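Long-range contact in alkaline serine protease AL20 (Nesterenkonia abyssinica, PDB 3CP7), which probably cleaves peptide bonds in proteins as a secreted, thermostable alkaline serine protease of the trypsin-like (chymotrypsin) fold: residues S24-V36 with T104-A116. Sequence-based numbering, arbitrary orientation.
Sequences SANIVASANQSTV and TVQQQVGTASPIA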
loop_
_atom_site.group_PDB
_atom_site.type_symbol
_atom_site.label_atom_id
_atom_site.label_comp_id
_atom_site.label_asym_id
_atom_site.label_seq_id
_atom_site.Cartn_x
_atom_site.Cartn_y
_atom_site.Cartn_z
ATOM N N SER A 24 -2.087 -19.428 -2.842
ATOM C CA SER A 24 -3.244 -19.742 -2.015
ATOM C C SER A 24 -3.630 -18.464 -1.276
ATOM O O SER A 24 -2.859 -17.503 -1.232
ATOM C CB SER A 24 -2.880 -20.852 -1.029
ATOM O OG SER A 24 -2.441 -22.031 -1.703
ATOM N N ALA A 25 -4.827 -18.452 -0.695
ATOM C CA ALA A 25 -5.286 -17.305 0.082
ATOM C C ALA A 25 -6.449 -17.714 0.968
ATOM O O ALA A 25 -6.910 -18.856 0.922
ATOM C CB ALA A 25 -5.695 -16.159 -0.837
ATOM N N ASN A 26 -6.947 -16.764 1.756
ATOM C CA ASN A 26 -7.993 -17.062 2.713
ATOM C C ASN A 26 -8.874 -15.856 2.970
ATOM O O ASN A 26 -8.365 -14.777 3.212
ATOM C CB ASN A 26 -7.358 -17.537 4.024
ATOM C CG ASN A 26 -8.387 -18.028 5.034
ATOM O OD1 ASN A 26 -9.158 -18.950 4.750
ATOM N ND2 ASN A 26 -8.400 -17.416 6.220
ATOM N N ILE A 27 -10.195 -16.055 2.943
ATOM C CA ILE A 27 -11.127 -14.976 3.276
ATOM C C ILE A 27 -11.044 -14.659 4.766
ATOM O O ILE A 27 -11.282 -15.531 5.609
ATOM C CB ILE A 27 -12.601 -15.317 2.927
ATOM C CG1 ILE A 27 -12.736 -15.732 1.460
ATOM C CG2 ILE A 27 -13.507 -14.121 3.244
ATOM C CD1 ILE A 27 -14.127 -16.287 1.101
ATOM N N VAL A 28 -10.704 -13.411 5.076
ATOM C CA VAL A 28 -10.667 -12.934 6.459
ATOM C C VAL A 28 -11.805 -11.941 6.670
ATOM O O VAL A 28 -12.174 -11.204 5.754
ATOM C CB VAL A 28 -9.294 -12.310 6.838
ATOM C CG1 VAL A 28 -8.240 -13.421 6.934
ATOM C CG2 VAL A 28 -8.877 -11.186 5.860
ATOM N N ALA A 29 -12.381 -11.955 7.870
ATOM C CA ALA A 29 -13.516 -11.073 8.174
ATOM C C ALA A 29 -13.135 -9.635 7.881
ATOM O O ALA A 29 -12.073 -9.190 8.300
ATOM C CB ALA A 29 -13.920 -11.225 9.615
ATOM N N SER A 30 -13.984 -8.915 7.150
ATOM C CA SER A 30 -13.671 -7.545 6.753
ATOM C C SER A 30 -14.920 -6.705 6.601
ATOM O O SER A 30 -15.959 -7.204 6.165
ATOM C CB SER A 30 -12.941 -7.551 5.415
ATOM O OG SER A 30 -13.760 -8.061 4.377
ATOM N N ALA A 31 -14.811 -5.416 6.918
ATOM C CA ALA A 31 -15.942 -4.506 6.692
ATOM C C ALA A 31 -16.421 -4.554 5.237
ATOM O O ALA A 31 -17.634 -4.550 4.972
ATOM C CB ALA A 31 -15.585 -3.082 7.088
ATOM N N ASN A 32 -15.492 -4.603 4.283
ATOM C CA ASN A 32 -15.901 -4.599 2.878
ATOM C C ASN A 32 -16.377 -5.950 2.360
ATOM O O ASN A 32 -16.821 -6.041 1.208
ATOM C CB ASN A 32 -14.825 -4.017 1.951
ATOM C CG ASN A 32 -13.529 -4.813 1.943
ATOM O OD1 ASN A 32 -13.500 -5.997 2.293
ATOM N ND2 ASN A 32 -12.443 -4.161 1.514
ATOM N N GLN A 33 -16.270 -6.985 3.201
ATOM C CA GLN A 33 -16.739 -8.338 2.862
ATOM C C GLN A 33 -16.049 -8.927 1.622
ATOM O O GLN A 33 -16.541 -9.874 1.011
ATOM C CB GLN A 33 -18.267 -8.351 2.691
ATOM C CG GLN A 33 -19.030 -7.915 3.935
ATOM C CD GLN A 33 -19.037 -8.967 5.024
ATOM O OE1 GLN A 33 -19.582 -10.061 4.845
ATOM N NE2 GLN A 33 -18.443 -8.644 6.166
ATOM N N SER A 34 -14.882 -8.395 1.291
ATOM C CA SER A 34 -14.249 -8.665 0.007
ATOM C C SER A 34 -12.757 -8.964 0.107
ATOM O O SER A 34 -12.062 -8.913 -0.908
ATOM C CB SER A 34 -14.440 -7.466 -0.927
ATOM O OG SER A 34 -15.819 -7.192 -1.123
ATOM N N THR A 35 -12.270 -9.260 1.309
ATOM C CA THR A 35 -10.825 -9.279 1.542
ATOM C C THR A 35 -10.287 -10.676 1.798
ATOM O O THR A 35 -10.785 -11.396 2.673
ATOM C CB THR A 35 -10.450 -8.347 2.704
ATOM O OG1 THR A 35 -10.865 -7.013 2.396
ATOM C CG2 THR A 35 -8.936 -8.305 2.938
ATOM N N VAL A 36 -9.252 -11.033 1.035
ATOM C CA VAL A 36 -8.472 -12.246 1.305
ATOM C C VAL A 36 -7.045 -11.898 1.724
ATOM O O VAL A 36 -6.429 -10.954 1.201
ATOM C CB VAL A 36 -8.453 -13.246 0.115
ATOM C CG1 VAL A 36 -9.850 -13.784 -0.169
ATOM C CG2 VAL A 36 -7.854 -12.617 -1.149
ATOM N N THR A 104 -20.827 -9.960 -2.435
ATOM C CA THR A 104 -19.418 -9.974 -2.045
ATOM C C THR A 104 -18.973 -11.407 -1.726
ATOM O O THR A 104 -19.792 -12.289 -1.442
ATOM C CB THR A 104 -19.184 -9.110 -0.813
ATOM O OG1 THR A 104 -20.009 -9.604 0.243
ATOM C CG2 THR A 104 -19.525 -7.633 -1.091
ATOM N N VAL A 105 -17.665 -11.645 -1.752
ATOM C CA VAL A 105 -17.175 -13.005 -1.558
ATOM C C VAL A 105 -17.532 -13.542 -0.164
ATOM O O VAL A 105 -17.827 -14.732 -0.010
ATOM C CB VAL A 105 -15.656 -13.123 -1.853
ATOM C CG1 VAL A 105 -14.794 -12.603 -0.680
ATOM C CG2 VAL A 105 -15.296 -14.554 -2.174
ATOM N N GLN A 106 -17.502 -12.673 0.845
ATOM C CA GLN A 106 -17.815 -13.103 2.203
ATOM C C GLN A 106 -19.301 -13.448 2.330
ATOM O O GLN A 106 -19.655 -14.373 3.047
ATOM C CB GLN A 106 -17.380 -12.050 3.238
ATOM C CG GLN A 106 -17.412 -12.550 4.683
ATOM C CD GLN A 106 -16.828 -11.570 5.693
ATOM O OE1 GLN A 106 -17.215 -11.586 6.873
ATOM N NE2 GLN A 106 -15.884 -10.755 5.266
ATOM N N GLN A 107 -20.151 -12.700 1.629
ATOM C CA GLN A 107 -21.587 -12.997 1.584
ATOM C C GLN A 107 -21.861 -14.292 0.822
ATOM O O GLN A 107 -22.720 -15.090 1.216
ATOM C CB GLN A 107 -22.338 -11.834 0.941
ATOM C CG GLN A 107 -22.540 -10.646 1.871
ATOM C CD GLN A 107 -23.554 -10.924 2.959
ATOM O OE1 GLN A 107 -23.190 -11.148 4.111
ATOM N NE2 GLN A 107 -24.843 -10.918 2.596
ATOM N N GLN A 108 -21.133 -14.489 -0.277
ATOM C CA GLN A 108 -21.245 -15.701 -1.084
ATOM C C GLN A 108 -20.928 -16.947 -0.266
ATOM O O GLN A 108 -21.671 -17.928 -0.262
ATOM C CB GLN A 108 -20.273 -15.615 -2.270
ATOM C CG GLN A 108 -20.108 -16.931 -3.037
ATOM C CD GLN A 108 -21.354 -17.310 -3.801
ATOM O OE1 GLN A 108 -22.053 -16.452 -4.339
ATOM N NE2 GLN A 108 -21.627 -18.601 -3.867
ATOM N N VAL A 109 -19.785 -16.911 0.409
ATOM C CA VAL A 109 -19.316 -18.079 1.140
ATOM C C VAL A 109 -20.026 -18.220 2.488
ATOM O O VAL A 109 -20.180 -19.332 2.995
ATOM C CB VAL A 109 -17.763 -18.050 1.276
ATOM C CG1 VAL A 109 -17.259 -19.143 2.179
ATOM C CG2 VAL A 109 -17.130 -18.190 -0.103
ATOM N N GLY A 110 -20.449 -17.095 3.060
ATOM C CA GLY A 110 -21.270 -17.113 4.276
ATOM C C GLY A 110 -20.456 -17.140 5.559
ATOM O O GLY A 110 -21.014 -17.212 6.653
ATOM N N THR A 111 -19.131 -17.061 5.422
ATOM C CA THR A 111 -18.224 -17.117 6.559
ATOM C C THR A 111 -16.859 -16.562 6.165
ATOM O O THR A 111 -16.604 -16.276 4.983
ATOM C CB THR A 111 -18.110 -18.558 7.116
ATOM O OG1 THR A 111 -17.460 -18.542 8.394
ATOM C CG2 THR A 111 -17.359 -19.486 6.161
ATOM N N ALA A 112 -16.020 -16.370 7.184
ATOM C CA ALA A 112 -14.669 -15.846 7.019
ATOM C C ALA A 112 -13.903 -16.168 8.280
ATOM O O ALA A 112 -14.489 -16.376 9.347
ATOM C CB ALA A 112 -14.708 -14.339 6.826
ATOM N N SER A 113 -12.579 -16.200 8.171
ATOM C CA SER A 113 -11.735 -16.388 9.344
ATOM C C SER A 113 -11.561 -15.097 10.125
ATOM O O SER A 113 -11.408 -14.030 9.525
ATOM C CB SER A 113 -10.348 -16.829 8.905
ATOM O OG SER A 113 -10.416 -18.077 8.267
ATOM N N PRO A 114 -11.514 -15.199 11.467
ATOM C CA PRO A 114 -11.026 -14.053 12.226
ATOM C C PRO A 114 -9.529 -13.909 11.941
ATOM O O PRO A 114 -8.894 -14.859 11.465
ATOM C CB PRO A 114 -11.262 -14.444 13.697
ATOM C CG PRO A 114 -11.797 -15.832 13.708
ATOM C CD PRO A 114 -11.790 -16.376 12.312
ATOM N N ILE A 115 -8.980 -12.741 12.233
ATOM C CA ILE A 115 -7.553 -12.499 12.020
ATOM C C ILE A 115 -7.018 -11.826 13.275
ATOM O O ILE A 115 -7.695 -10.991 13.877
ATOM C CB ILE A 115 -7.323 -11.684 10.721
ATOM C CG1 ILE A 115 -5.830 -11.515 10.411
ATOM C CG2 ILE A 115 -8.068 -10.339 10.776
ATOM C CD1 ILE A 115 -5.568 -10.984 9.006
ATOM N N ALA A 116 -5.817 -12.227 13.680
ATOM C CA ALA A 116 -5.211 -11.785 14.940
ATOM C C ALA A 116 -3.807 -11.239 14.707
ATOM O O ALA A 116 -3.071 -11.715 13.830
ATOM C CB ALA A 116 -5.161 -12.936 15.954
HETATM O O HOH W 1 -13.741 -10.538 3.486
HETATM O O HOH W 2 -16.144 -9.525 -2.758
#
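Ser113 joins Val28 in a single beta bridge, its N giving a hydrogen bond to Ile27 O (2.9 Å) and its O receiving one from Ala29 N, while the short helix 105-109 crosses strand 24-27 nearly at right angles (80°). Beyond the bridge, Asn26 carries its amide anti to the backbone N (chi1 -173°), and ND2 meets Ser113 OG at 2.9 Å in an almost straight bond lying in the amide plane. An amide suits this buried place because it offers an acceptor and two N-H groups: OD1 pairs with His8 ND1, and ND2 also binds Gln183 OE1. Branched Ile27 reaches both ways, CD1 meeting Val109 CG2 at 3.8 Å and also Val105 CG2, tip to tip with each, while CG2 rests on the small Ala112 CB. At the beta turn Ser30-Gln33, Gln33 O accepts from Gln106 N (3.0 Å) in the first turn of the helix. Long and flexible, the Gln33 chain bends at chi2 to lie across the extended Gln106, OE1 against Gln106 CD at 3.3 Å, the amide planes 39° apart. Thr104 caps the helix: its short beta-hydroxyl can turn back to accept a weak bond from Gln107 N, while CG2 rests near Ser34 OG. One water links Val28 O, Ser30 OG and Thr35 N, with a weak bond from Gln106 NE2; another accepts from Val105 N and donates to Ser34 OG. The contact thus ties the N-terminal barrel to the segment leading toward the second sheet, directional bonds flanking an apolar centre and giving partners to Asn26 and to the backbone of bridge and helix start.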